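Local coordinates for protein leucine aminopeptidase 2 (Saccharomyces cerevisiae, PDB 2XQ0) that cleaves di- and tripeptides as a zinc-dependent aminopeptidase of the M1 family, and shows low epoxide hydrolase activity in vitro, including on leukotriene A4, at residues 550-555 with 561-566; 581-586 with 590-595; 476-481 with 516-521; 468-473 with 508-513. One frame throughout, in Å; residues are numbered along the deposited sequence.

Contact 1 of 4, residues 550-555 with 561-566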
loop_
_atom_site.group_PDB
_atom_site.type_symbol
_atom_site.label_atom_id
_atom_site.label_comp_id
_atom_site.label_asym_id
_atom_site.label_seq_id
_atom_site.Cartn_x
_atom_site.Cartn_y
_atom_site.Cartn_z
ATOM N N ASN A 550 6.798 5.830 28.062
ATOM C CA ASN A 550 6.935 5.927 26.620
ATOM C C ASN A 550 6.661 4.642 25.813
ATOM O O ASN A 550 6.338 4.715 24.625
ATOM C CB ASN A 550 8.289 6.543 26.275
ATOM C CG ASN A 550 8.295 8.045 26.463
ATOM O OD1 ASN A 550 9.337 8.657 26.684
ATOM N ND2 ASN A 550 7.116 8.649 26.385
ATOM N N ILE A 551 6.759 3.476 26.443
ATOM C CA ILE A 551 6.520 2.226 25.717
ATOM C C ILE A 551 5.198 1.580 26.090
ATOM O O ILE A 551 4.336 1.382 25.240
ATOM C CB ILE A 551 7.651 1.200 25.937
ATOM C CG1 ILE A 551 8.963 1.709 25.315
ATOM C CG2 ILE A 551 7.268 -0.134 25.339
ATOM C CD1 ILE A 551 10.044 0.656 25.192
ATOM N N VAL A 552 5.051 1.262 27.370
ATOM C CA VAL A 552 3.882 0.551 27.874
ATOM C C VAL A 552 2.595 1.372 27.769
ATOM O O VAL A 552 1.521 0.825 27.544
ATOM C CB VAL A 552 4.096 0.110 29.340
ATOM C CG1 VAL A 552 2.903 -0.720 29.841
ATOM C CG2 VAL A 552 5.403 -0.653 29.471
ATOM N N LYS A 553 2.713 2.687 27.925
ATOM C CA LYS A 553 1.549 3.571 27.937
ATOM C C LYS A 553 1.318 4.270 26.594
ATOM O O LYS A 553 0.391 5.070 26.452
ATOM C CB LYS A 553 1.688 4.600 29.062
ATOM C CG LYS A 553 1.542 3.997 30.458
ATOM C CD LYS A 553 2.029 4.951 31.539
ATOM C CE LYS A 553 1.510 4.541 32.916
ATOM N NZ LYS A 553 1.823 3.124 33.264
ATOM N N SER A 554 2.162 3.954 25.615
ATOM C CA SER A 554 2.077 4.550 24.278
ATOM C C SER A 554 0.743 4.306 23.585
ATOM O O SER A 554 0.213 3.193 23.624
ATOM C CB SER A 554 3.203 4.011 23.390
ATOM O OG SER A 554 3.091 4.499 22.061
ATOM N N GLN A 555 0.207 5.341 22.939
ATOM C CA GLN A 555 -0.993 5.192 22.124
ATOM C C GLN A 555 -0.657 4.970 20.647
ATOM O O GLN A 555 -1.532 5.063 19.788
ATOM C CB GLN A 555 -1.889 6.419 22.260
ATOM C CG GLN A 555 -2.033 6.923 23.672
ATOM C CD GLN A 555 -3.252 7.793 23.833
ATOM O OE1 GLN A 555 -3.173 8.904 24.360
ATOM N NE2 GLN A 555 -4.395 7.299 23.368
ATOM N N PHE A 561 2.602 -2.570 19.360
ATOM C CA PHE A 561 2.785 -3.886 18.758
ATOM C C PHE A 561 4.125 -4.470 19.135
ATOM O O PHE A 561 4.207 -5.630 19.521
ATOM C CB PHE A 561 2.681 -3.846 17.238
ATOM C CG PHE A 561 3.086 -5.138 16.583
ATOM C CD1 PHE A 561 2.162 -6.151 16.396
ATOM C CD2 PHE A 561 4.397 -5.353 16.192
ATOM C CE1 PHE A 561 2.530 -7.352 15.813
ATOM C CE2 PHE A 561 4.776 -6.549 15.607
ATOM C CZ PHE A 561 3.836 -7.554 15.416
ATOM N N LYS A 562 5.181 -3.663 19.002
ATOM C CA LYS A 562 6.526 -4.079 19.370
ATOM C C LYS A 562 6.604 -4.453 20.844
ATOM O O LYS A 562 7.224 -5.450 21.204
ATOM C CB LYS A 562 7.522 -2.967 19.067
ATOM C CG LYS A 562 7.693 -2.704 17.589
ATOM C CD LYS A 562 8.270 -3.922 16.906
ATOM C CE LYS A 562 8.413 -3.683 15.421
ATOM N NZ LYS A 562 8.869 -4.893 14.716
ATOM N N MET A 563 5.975 -3.644 21.693
ATOM C CA MET A 563 5.902 -3.943 23.124
ATOM C C MET A 563 5.320 -5.326 23.337
ATOM O O MET A 563 5.851 -6.122 24.095
ATOM C CB MET A 563 5.034 -2.919 23.866
ATOM C CG MET A 563 4.677 -3.354 25.287
ATOM S SD MET A 563 3.309 -2.448 26.030
ATOM C CE MET A 563 1.952 -2.931 24.972
ATOM N N PHE A 564 4.215 -5.613 22.664
ATOM C CA PHE A 564 3.626 -6.943 22.769
ATOM C C PHE A 564 4.604 -8.022 22.304
ATOM O O PHE A 564 4.767 -9.051 22.968
ATOM C CB PHE A 564 2.312 -7.015 21.999
ATOM C CG PHE A 564 1.132 -6.535 22.786
ATOM C CD1 PHE A 564 0.785 -7.152 23.978
ATOM C CD2 PHE A 564 0.359 -5.485 22.335
ATOM C CE1 PHE A 564 -0.306 -6.720 24.706
ATOM C CE2 PHE A 564 -0.743 -5.054 23.062
ATOM C CZ PHE A 564 -1.073 -5.668 24.242
ATOM N N LYS A 565 5.276 -7.767 21.182
ATOM C CA LYS A 565 6.218 -8.729 20.625
ATOM C C LYS A 565 7.410 -8.959 21.559
ATOM O O LYS A 565 7.832 -10.099 21.778
ATOM C CB LYS A 565 6.688 -8.278 19.242
ATOM C CG LYS A 565 7.595 -9.270 18.537
ATOM C CD LYS A 565 8.170 -8.654 17.273
ATOM C CE LYS A 565 8.977 -9.655 16.483
ATOM N NZ LYS A 565 9.655 -9.035 15.309
ATOM N N PHE A 566 7.958 -7.888 22.124
ATOM C CA PHE A 566 9.026 -8.079 23.103
ATOM C C PHE A 566 8.521 -8.926 24.258
ATOM O O PHE A 566 9.231 -9.804 24.749
ATOM C CB PHE A 566 9.554 -6.770 23.656
ATOM C CG PHE A 566 10.538 -6.955 24.779
ATOM C CD1 PHE A 566 11.833 -7.394 24.516
ATOM C CD2 PHE A 566 10.169 -6.707 26.093
ATOM C CE1 PHE A 566 12.751 -7.565 25.551
ATOM C CE2 PHE A 566 11.083 -6.877 27.134
ATOM C CZ PHE A 566 12.374 -7.309 26.859
#
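Met563 is the residue of 561-566 that meets segment 550-555, touching both Ile551 and Val552. The tight part lies along its chain. Ile551 CG2 rests on Met563 CB at 3.9 Å and on Met563 CG at 4.1 Å, the two chains lying alongside one another and pointing opposite ways. Further out, Met563 SD packs against the backbone of Val552, 3.6 Å from Val552 CA, while the branch Val552 CG1 stands back at 4.2 Å from the same sulfur. CG of Met563 is anti to the backbone N (chi1 167°), which sends the chain across the gap. The bend at chi3 (65°) then turns the methyl back onto its own helix, where Met563 CE sits 3.9 Å above the plane of the Phe564 ring, over its centre. With no hydrogen bond across the segments, the 126 Å² buried over both sides is van der Waals contact. The pair joins consecutive helices, 548-552 and 557-569, of the helical C-terminal domain found in the leukotriene A4 hydrolase branch of the M1 family. Ile551 also faces Leu511 and Leu515 of helix 508-519, so its buried side chain lies between two helices. The loose side begins at Val552, which is only partly buried, and is marked by the exposed Lys553 and Gln555. Here the helix gives way: the backbone bond from Ser554 N to Ile551 O is weak, at 3.4 Å, and Ser554 OG bonds to Asn556 N in the connecting turn.

Contact 2 of 4, residues 581-586 with 590-595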
loop_
_atom_site.group_PDB
_atom_site.type_symbol
_atom_site.label_atom_id
_atom_site.label_comp_id
_atom_site.label_asym_id
_atom_site.label_seq_id
_atom_site.Cartn_x
_atom_site.Cartn_y
_atom_site.Cartn_z
ATOM N N ASP A 581 -6.554 -9.620 23.361
ATOM C CA ASP A 581 -7.636 -8.637 23.298
ATOM C C ASP A 581 -7.321 -7.454 22.386
ATOM O O ASP A 581 -8.211 -6.936 21.721
ATOM C CB ASP A 581 -7.978 -8.116 24.693
ATOM C CG ASP A 581 -8.428 -9.215 25.635
ATOM O OD1 ASP A 581 -9.107 -10.167 25.184
ATOM O OD2 ASP A 581 -8.099 -9.112 26.834
ATOM N N TRP A 582 -6.064 -7.017 22.382
ATOM C CA TRP A 582 -5.639 -5.934 21.496
ATOM C C TRP A 582 -5.848 -6.314 20.028
ATOM O O TRP A 582 -6.241 -5.486 19.196
ATOM C CB TRP A 582 -4.170 -5.605 21.736
ATOM C CG TRP A 582 -3.636 -4.491 20.884
ATOM C CD1 TRP A 582 -3.817 -3.149 21.077
ATOM C CD2 TRP A 582 -2.812 -4.619 19.717
ATOM N NE1 TRP A 582 -3.166 -2.436 20.101
ATOM C CE2 TRP A 582 -2.536 -3.311 19.256
ATOM C CE3 TRP A 582 -2.283 -5.707 19.018
ATOM C CZ2 TRP A 582 -1.750 -3.066 18.126
ATOM C CZ3 TRP A 582 -1.503 -5.461 17.894
ATOM C CH2 TRP A 582 -1.242 -4.153 17.462
ATOM N N LEU A 583 -5.570 -7.577 19.722
ATOM C CA LEU A 583 -5.695 -8.101 18.373
ATOM C C LEU A 583 -7.159 -8.055 17.923
ATOM O O LEU A 583 -7.472 -8.118 16.730
ATOM C CB LEU A 583 -5.159 -9.530 18.347
ATOM C CG LEU A 583 -4.350 -9.940 17.124
ATOM C CD1 LEU A 583 -5.130 -9.634 15.861
ATOM C CD2 LEU A 583 -3.038 -9.225 17.119
ATOM N N GLY A 584 -8.061 -7.939 18.888
ATOM C CA GLY A 584 -9.471 -7.825 18.579
ATOM C C GLY A 584 -9.861 -6.381 18.345
ATOM O O GLY A 584 -11.029 -6.075 18.084
ATOM N N THR A 585 -8.876 -5.491 18.438
ATOM C CA THR A 585 -9.126 -4.059 18.298
ATOM C C THR A 585 -8.540 -3.480 17.003
ATOM O O THR A 585 -8.933 -2.393 16.581
ATOM C CB THR A 585 -8.603 -3.261 19.531
ATOM O OG1 THR A 585 -7.186 -3.093 19.440
ATOM C CG2 THR A 585 -8.950 -3.987 20.838
ATOM N N VAL A 586 -7.611 -4.204 16.377
ATOM C CA VAL A 586 -7.000 -3.761 15.119
ATOM C C VAL A 586 -7.212 -4.757 13.974
ATOM O O VAL A 586 -7.398 -5.946 14.206
ATOM C CB VAL A 586 -5.475 -3.457 15.270
ATOM C CG1 VAL A 586 -5.245 -2.296 16.238
ATOM C CG2 VAL A 586 -4.712 -4.695 15.726
ATOM N N LYS A 590 -0.413 -5.760 8.839
ATOM C CA LYS A 590 0.949 -5.680 9.376
ATOM C C LYS A 590 1.029 -6.012 10.872
ATOM O O LYS A 590 2.070 -6.475 11.343
ATOM C CB LYS A 590 1.572 -4.308 9.079
ATOM C CG LYS A 590 1.639 -3.364 10.272
ATOM C CD LYS A 590 2.229 -1.991 9.909
ATOM C CE LYS A 590 3.739 -2.027 9.733
ATOM N NZ LYS A 590 4.322 -0.651 9.744
ATOM N N PHE A 591 -0.052 -5.777 11.619
ATOM C CA PHE A 591 -0.076 -6.102 13.054
ATOM C C PHE A 591 -0.778 -7.422 13.339
ATOM O O PHE A 591 -0.300 -8.233 14.140
ATOM C CB PHE A 591 -0.745 -4.997 13.876
ATOM C CG PHE A 591 -0.158 -3.631 13.653
ATOM C CD1 PHE A 591 1.203 -3.421 13.777
ATOM C CD2 PHE A 591 -0.978 -2.557 13.328
ATOM C CE1 PHE A 591 1.740 -2.167 13.568
ATOM C CE2 PHE A 591 -0.442 -1.297 13.121
ATOM C CZ PHE A 591 0.910 -1.105 13.239
ATOM N N VAL A 592 -1.913 -7.621 12.671
ATOM C CA VAL A 592 -2.753 -8.801 12.846
ATOM C C VAL A 592 -2.052 -10.122 12.506
ATOM O O VAL A 592 -2.040 -11.043 13.328
ATOM C CB VAL A 592 -4.057 -8.664 12.033
ATOM C CG1 VAL A 592 -4.840 -9.976 12.008
ATOM C CG2 VAL A 592 -4.911 -7.534 12.596
ATOM N N ARG A 593 -1.475 -10.218 11.307
ATOM C CA ARG A 593 -0.801 -11.448 10.879
ATOM C C ARG A 593 0.340 -11.834 11.819
ATOM O O ARG A 593 0.378 -12.952 12.341
ATOM C CB ARG A 593 -0.259 -11.318 9.456
ATOM C CG ARG A 593 -1.306 -11.307 8.376
ATOM C CD ARG A 593 -0.654 -11.348 7.007
ATOM N NE ARG A 593 -0.079 -12.659 6.725
ATOM C CZ ARG A 593 0.360 -13.040 5.529
ATOM N NH1 ARG A 593 0.288 -12.202 4.497
ATOM N NH2 ARG A 593 0.860 -14.261 5.362
ATOM N N PRO A 594 1.293 -10.914 12.024
ATOM C CA PRO A 594 2.402 -11.230 12.922
ATOM C C PRO A 594 1.907 -11.454 14.344
ATOM O O PRO A 594 2.468 -12.279 15.061
ATOM C CB PRO A 594 3.268 -9.961 12.879
ATOM C CG PRO A 594 2.862 -9.247 11.628
ATOM C CD PRO A 594 1.413 -9.568 11.431
ATOM N N GLY A 595 0.880 -10.714 14.751
ATOM C CA GLY A 595 0.353 -10.817 16.101
ATOM C C GLY A 595 -0.155 -12.216 16.400
ATOM O O GLY A 595 0.118 -12.790 17.464
#
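Trp582 O is gripped twice by Thr585: the hydroxyl OG1 of Thr585 donates to Trp582 O at 2.6 Å, in the carbonyl plane and on a lone pair (C=O...donor angle 132°), and Thr585 N reaches Trp582 O at 2.7 Å. These bonds close the turn that follows helix 576-582. Val586 CG2 lies 3.8 Å above one face of the Trp582 ring, toward its rim, and the far end of that ring, CH2, meets Phe591 CB at 3.7 Å in an oblique approach. Leu583 reaches helix 589-600 on the next turn, at Val592 and Gly595. Its chi1 of -140° departs from a staggered value, and its two methyls diverge: Leu583 CD1 rests against both branches of Val592, with CG1 and CG2 each at 3.9 Å, while Leu583 CD2 lies 3.9 Å from Gly595 CA, where the backbone carries no side chain. The unit is a helix-loop-helix of the C-terminal domain, with no hydrogen bond across it, held mainly by apolar side chains. Helix 589-600 is kinked at Pro594, whose nitrogen makes no bond to the preceding turn. On the loop side, Val586 O comes within 3.4 Å of Val592 CG2. Helix 557-569 flanks the contact through Phe561, which touches both Trp582 and Pro594. The Phe591 side chain lies about 9 Å from the bound inhibitor bestatin, near the substrate-binding residue Gly274.

Contact 3 of 4, residues 476-481 with 516-521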
loop_
_atom_site.group_PDB
_atom_site.type_symbol
_atom_site.label_atom_id
_atom_site.label_comp_id
_atom_site.label_asym_id
_atom_site.label_seq_id
_atom_site.Cartn_x
_atom_site.Cartn_y
_atom_site.Cartn_z
ATOM N N GLN A 476 23.106 1.179 20.491
ATOM C CA GLN A 476 23.860 1.140 21.744
ATOM C C GLN A 476 23.035 0.657 22.937
ATOM O O GLN A 476 23.491 -0.184 23.699
ATOM C CB GLN A 476 24.494 2.489 22.054
ATOM C CG GLN A 476 25.583 2.865 21.074
ATOM C CD GLN A 476 26.133 4.246 21.336
ATOM O OE1 GLN A 476 26.151 4.711 22.478
ATOM N NE2 GLN A 476 26.588 4.914 20.280
ATOM N N LEU A 477 21.830 1.189 23.098
ATOM C CA LEU A 477 20.993 0.811 24.226
ATOM C C LEU A 477 20.595 -0.653 24.161
ATOM O O LEU A 477 20.696 -1.361 25.163
ATOM C CB LEU A 477 19.740 1.683 24.311
ATOM C CG LEU A 477 18.879 1.476 25.560
ATOM C CD1 LEU A 477 19.675 1.856 26.816
ATOM C CD2 LEU A 477 17.604 2.295 25.465
ATOM N N ALA A 478 20.120 -1.112 23.003
ATOM C CA ALA A 478 19.732 -2.516 22.878
ATOM C C ALA A 478 20.904 -3.423 23.242
ATOM O O ALA A 478 20.746 -4.388 23.990
ATOM C CB ALA A 478 19.207 -2.832 21.472
ATOM N N ASP A 479 22.085 -3.105 22.723
ATOM C CA ASP A 479 23.292 -3.829 23.114
ATOM C C ASP A 479 23.477 -3.813 24.641
ATOM O O ASP A 479 23.692 -4.852 25.268
ATOM C CB ASP A 479 24.516 -3.243 22.402
ATOM C CG ASP A 479 24.435 -3.382 20.886
ATOM O OD1 ASP A 479 23.580 -4.154 20.404
ATOM O OD2 ASP A 479 25.229 -2.726 20.172
ATOM N N LYS A 480 23.369 -2.630 25.237
ATOM C CA LYS A 480 23.538 -2.463 26.681
ATOM C C LYS A 480 22.541 -3.307 27.482
ATOM O O LYS A 480 22.909 -3.936 28.479
ATOM C CB LYS A 480 23.405 -0.988 27.065
ATOM C CG LYS A 480 23.745 -0.681 28.521
ATOM C CD LYS A 480 23.403 0.777 28.877
ATOM C CE LYS A 480 23.629 1.067 30.362
ATOM N NZ LYS A 480 23.152 2.423 30.782
ATOM N N TRP A 481 21.282 -3.313 27.051
ATOM C CA TRP A 481 20.260 -4.150 27.673
ATOM C C TRP A 481 20.598 -5.621 27.550
ATOM O O TRP A 481 20.445 -6.371 28.511
ATOM C CB TRP A 481 18.863 -3.881 27.092
ATOM C CG TRP A 481 18.122 -2.866 27.891
ATOM C CD1 TRP A 481 18.001 -1.530 27.623
ATOM C CD2 TRP A 481 17.450 -3.093 29.132
ATOM N NE1 TRP A 481 17.261 -0.915 28.612
ATOM C CE2 TRP A 481 16.917 -1.855 29.551
ATOM C CE3 TRP A 481 17.246 -4.223 29.933
ATOM C CZ2 TRP A 481 16.186 -1.723 30.730
ATOM C CZ3 TRP A 481 16.520 -4.091 31.089
ATOM C CH2 TRP A 481 16.000 -2.851 31.482
ATOM N N GLU A 516 12.565 -3.727 18.318
ATOM C CA GLU A 516 12.957 -4.674 17.277
ATOM C C GLU A 516 14.347 -5.251 17.584
ATOM O O GLU A 516 14.492 -6.472 17.748
ATOM C CB GLU A 516 12.895 -4.010 15.889
ATOM C CG GLU A 516 13.399 -4.848 14.727
ATOM C CD GLU A 516 12.549 -6.083 14.459
ATOM O OE1 GLU A 516 11.818 -6.532 15.372
ATOM O OE2 GLU A 516 12.611 -6.613 13.325
ATOM N N THR A 517 15.350 -4.374 17.693
ATOM C CA THR A 517 16.736 -4.779 17.979
ATOM C C THR A 517 16.845 -5.703 19.202
ATOM O O THR A 517 17.629 -6.644 19.205
ATOM C CB THR A 517 17.668 -3.541 18.141
ATOM O OG1 THR A 517 17.550 -2.687 16.991
ATOM C CG2 THR A 517 19.132 -3.961 18.312
ATOM N N LEU A 518 16.044 -5.448 20.232
ATOM C CA LEU A 518 16.030 -6.300 21.418
ATOM C C LEU A 518 15.606 -7.740 21.134
ATOM O O LEU A 518 16.177 -8.680 21.691
ATOM C CB LEU A 518 15.111 -5.721 22.491
ATOM C CG LEU A 518 15.616 -4.478 23.210
ATOM C CD1 LEU A 518 14.524 -3.942 24.120
ATOM C CD2 LEU A 518 16.892 -4.787 23.994
ATOM N N THR A 519 14.582 -7.920 20.303
ATOM C CA THR A 519 14.155 -9.270 19.935
ATOM C C THR A 519 15.174 -9.912 18.986
ATOM O O THR A 519 15.274 -11.136 18.901
ATOM C CB THR A 519 12.743 -9.292 19.309
ATOM O OG1 THR A 519 12.772 -8.648 18.031
ATOM C CG2 THR A 519 11.733 -8.586 20.224
ATOM N N GLN A 520 15.930 -9.074 18.281
ATOM C CA GLN A 520 17.112 -9.521 17.552
ATOM C C GLN A 520 18.258 -9.733 18.543
ATOM O O GLN A 520 19.388 -10.049 18.158
ATOM C CB GLN A 520 17.520 -8.473 16.522
ATOM C CG GLN A 520 16.452 -8.165 15.494
ATOM C CD GLN A 520 16.534 -9.085 14.301
ATOM O OE1 GLN A 520 17.614 -9.543 13.935
ATOM N NE2 GLN A 520 15.389 -9.358 13.681
ATOM N N ASN A 521 17.951 -9.547 19.825
ATOM C CA ASN A 521 18.937 -9.630 20.901
ATOM C C ASN A 521 20.217 -8.838 20.644
ATOM O O ASN A 521 21.319 -9.351 20.829
ATOM C CB ASN A 521 19.255 -11.088 21.238
ATOM C CG ASN A 521 18.078 -11.806 21.867
ATOM O OD1 ASN A 521 17.341 -11.231 22.665
ATOM N ND2 ASN A 521 17.892 -13.067 21.503
#
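Ala478 and Leu518 lose the most surface here, followed by Thr517, and where these three meet the backbones come close: Ala478 CA to Leu518 CA is 5.5 Å. The methyl of Ala478 points toward helix 508-519 and presses on Thr517, with Ala478 CB 3.4 Å from Thr517 CG2, tighter than usual van der Waals contact, and 3.7 Å from Thr517 CB. The threonine can offer this methyl because its CG2 is anti to the backbone N while OG1 (chi1 -54°) turns back along its own helix, where it bonds to Leu513 O. Its polar atom is thereby satisfied away from the apolar interface. Leu518 works from the other flank of Ala478. Leu518 CD2 settles between two residues one helical turn apart, lying 3.8 Å from Ala478 CA and likewise 3.8 Å from Trp481 CB. The indole of Trp481 leads away from the leucine; its NE1 bonds to Tyr547 OH and its ring stacks on Phe498. After Thr519 the helix ends in a Schellman motif, with Asn521 at positive phi (48°). In the same last turn Thr519 OG1 donates to Glu516 O at 2.8 Å, on a lone pair in the carbonyl plane. The total buried area is 190 Å², without a hydrogen bond between the segments. Helix 508-519 belongs to the helical C-terminal domain of the leukotriene A4 hydrolase family. Leu543 of helix 537-546 touches both Trp481 and Leu518, closing over the seam with helix 469-484, while Phe514, one turn earlier on helix 508-519, packs on Leu477 and Ala478.

Contact 4 of 4, residues 468-473 with 508-513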
loop_
_atom_site.group_PDB
_atom_site.type_symbol
_atom_site.label_atom_id
_atom_site.label_comp_id
_atom_site.label_asym_id
_atom_site.label_seq_id
_atom_site.Cartn_x
_atom_site.Cartn_y
_atom_site.Cartn_z
ATOM N N THR A 468 24.000 6.747 9.813
ATOM C CA THR A 468 23.383 5.926 10.865
ATOM C C THR A 468 23.176 6.693 12.155
ATOM O O THR A 468 22.826 6.104 13.175
ATOM C CB THR A 468 24.221 4.691 11.201
ATOM O OG1 THR A 468 25.432 5.100 11.852
ATOM C CG2 THR A 468 24.555 3.899 9.937
ATOM N N ALA A 469 23.388 8.006 12.108
ATOM C CA ALA A 469 23.281 8.852 13.297
ATOM C C ALA A 469 22.061 8.575 14.193
ATOM O O ALA A 469 22.215 8.371 15.389
ATOM C CB ALA A 469 23.324 10.319 12.909
ATOM N N LEU A 470 20.859 8.562 13.627
ATOM C CA LEU A 470 19.645 8.437 14.457
ATOM C C LEU A 470 19.335 7.010 14.913
ATOM O O LEU A 470 18.338 6.779 15.601
ATOM C CB LEU A 470 18.425 9.039 13.752
ATOM C CG LEU A 470 18.552 10.526 13.428
ATOM C CD1 LEU A 470 17.359 11.017 12.650
ATOM C CD2 LEU A 470 18.764 11.348 14.706
ATOM N N ALA A 471 20.178 6.060 14.524
ATOM C CA ALA A 471 20.019 4.662 14.930
ATOM C C ALA A 471 21.093 4.222 15.923
ATOM O O ALA A 471 20.937 3.213 16.619
ATOM C CB ALA A 471 20.037 3.741 13.721
ATOM N N ASP A 472 22.183 4.978 15.985
ATOM C CA ASP A 472 23.331 4.601 16.799
ATOM C C ASP A 472 23.017 4.535 18.293
ATOM O O ASP A 472 23.393 3.592 18.975
ATOM C CB ASP A 472 24.488 5.569 16.547
ATOM C CG ASP A 472 25.096 5.403 15.169
ATOM O OD1 ASP A 472 25.049 4.273 14.633
ATOM O OD2 ASP A 472 25.629 6.400 14.630
ATOM N N ASN A 473 22.362 5.568 18.793
ATOM C CA ASN A 473 21.851 5.594 20.161
ATOM C C ASN A 473 20.957 4.380 20.454
ATOM O O ASN A 473 21.051 3.750 21.516
ATOM C CB ASN A 473 21.049 6.876 20.331
ATOM C CG ASN A 473 20.362 7.301 19.025
ATOM O OD1 ASN A 473 19.386 6.679 18.592
ATOM N ND2 ASN A 473 20.888 8.347 18.385
ATOM N N SER A 508 8.997 7.605 17.963
ATOM C CA SER A 508 8.314 6.314 17.901
ATOM C C SER A 508 9.054 5.339 16.981
ATOM O O SER A 508 9.111 4.145 17.251
ATOM C CB SER A 508 6.861 6.481 17.450
ATOM O OG SER A 508 6.789 6.845 16.083
ATOM N N ASN A 509 9.610 5.858 15.890
ATOM C CA ASN A 509 10.414 5.047 14.996
ATOM C C ASN A 509 11.626 4.476 15.716
ATOM O O ASN A 509 12.026 3.334 15.490
ATOM C CB ASN A 509 10.868 5.875 13.790
ATOM C CG ASN A 509 9.722 6.238 12.862
ATOM O OD1 ASN A 509 8.936 5.378 12.452
ATOM N ND2 ASN A 509 9.630 7.517 12.518
ATOM N N GLN A 510 12.218 5.284 16.586
ATOM C CA GLN A 510 13.383 4.847 17.323
ATOM C C GLN A 510 12.984 3.809 18.362
ATOM O O GLN A 510 13.697 2.811 18.544
ATOM C CB GLN A 510 14.105 6.046 17.949
ATOM C CG GLN A 510 14.840 6.892 16.922
ATOM C CD GLN A 510 15.405 8.154 17.512
ATOM O OE1 GLN A 510 14.710 8.877 18.216
ATOM N NE2 GLN A 510 16.673 8.418 17.247
ATOM N N LEU A 511 11.848 4.030 19.029
ATOM C CA LEU A 511 11.301 3.029 19.948
ATOM C C LEU A 511 11.016 1.714 19.231
ATOM O O LEU A 511 11.354 0.635 19.728
ATOM C CB LEU A 511 10.019 3.539 20.624
ATOM C CG LEU A 511 10.199 4.639 21.673
ATOM C CD1 LEU A 511 8.856 5.214 22.104
ATOM C CD2 LEU A 511 10.967 4.113 22.879
ATOM N N VAL A 512 10.384 1.799 18.063
ATOM C CA VAL A 512 10.127 0.618 17.261
ATOM C C VAL A 512 11.422 -0.121 16.909
ATOM O O VAL A 512 11.524 -1.341 17.112
ATOM C CB VAL A 512 9.314 0.977 16.005
ATOM C CG1 VAL A 512 9.287 -0.180 15.037
ATOM C CG2 VAL A 512 7.890 1.375 16.416
ATOM N N LEU A 513 12.409 0.612 16.400
ATOM C CA LEU A 513 13.716 0.030 16.099
ATOM C C LEU A 513 14.376 -0.554 17.349
ATOM O O LEU A 513 14.942 -1.646 17.311
ATOM C CB LEU A 513 14.653 1.054 15.450
ATOM C CG LEU A 513 16.063 0.515 15.116
ATOM C CD1 LEU A 513 16.018 -0.599 14.080
ATOM C CD2 LEU A 513 16.955 1.617 14.633
#
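Gln510 reaches across from helix 508-519 to the backbone of Leu470, and its side chain can be traced atom by atom. From CB, which points toward the other helix, CG leaves anti to the carbonyl carbon (chi1 -73°), and the chain runs extended from there. Gln510 CG passes 3.7 Å from Leu470 O, and Gln510 CD stands 3.8 Å from the same oxygen. At the end, Gln510 NE2 donates to Leu470 O at 2.9 Å in a nearly straight bond (174°); the oxygen lies in the amide plane of Gln510, and the donor approaches it in the carbonyl plane, on a lone pair. Both flat partners are thus aligned for the bond. The other tip atom, Gln510 OE1, is hydrogen-bonded to a residue adjoining the segments. The polar link ties a helix of the leukotriene A4 hydrolase C-terminal family region, 508-519, to helix 469-484; their local axes approach to 10.1 Å and cross at -52°. Asn473 OD1 lies 3.5 Å from Gln510 NE2 but at a poor angle, so no bond is assigned. One turn beyond Gln510 the contact becomes apolar: Leu513 CD2 meets Ala471 CB at 3.9 Å, while Leu513 also packs on Phe346 and Ile350 of helix 341-360.

How the contacts relate
Along the chain, helix 469-484 opens contact 4 and then contact 3; helix 508-519 closes them in the same order, so the two cross rather than nest, each spanning 34 intervening residues. The helices thus meet at two points, near their starts and further along. Contacts 1 and 2 follow in series, each closing a short excursion between successive helices, with five and three partly helical residues between their segments. Contact 1 is the hub. Lys562 and Lys565 make long, weak ion pairs with Glu516 of contact 3, Lys562 packs on Val512 of contact 4, and Phe561 and Phe564 lean on Phe591 and Trp582 of contact 2. Contact 2 touches neither contact 3 nor contact 4.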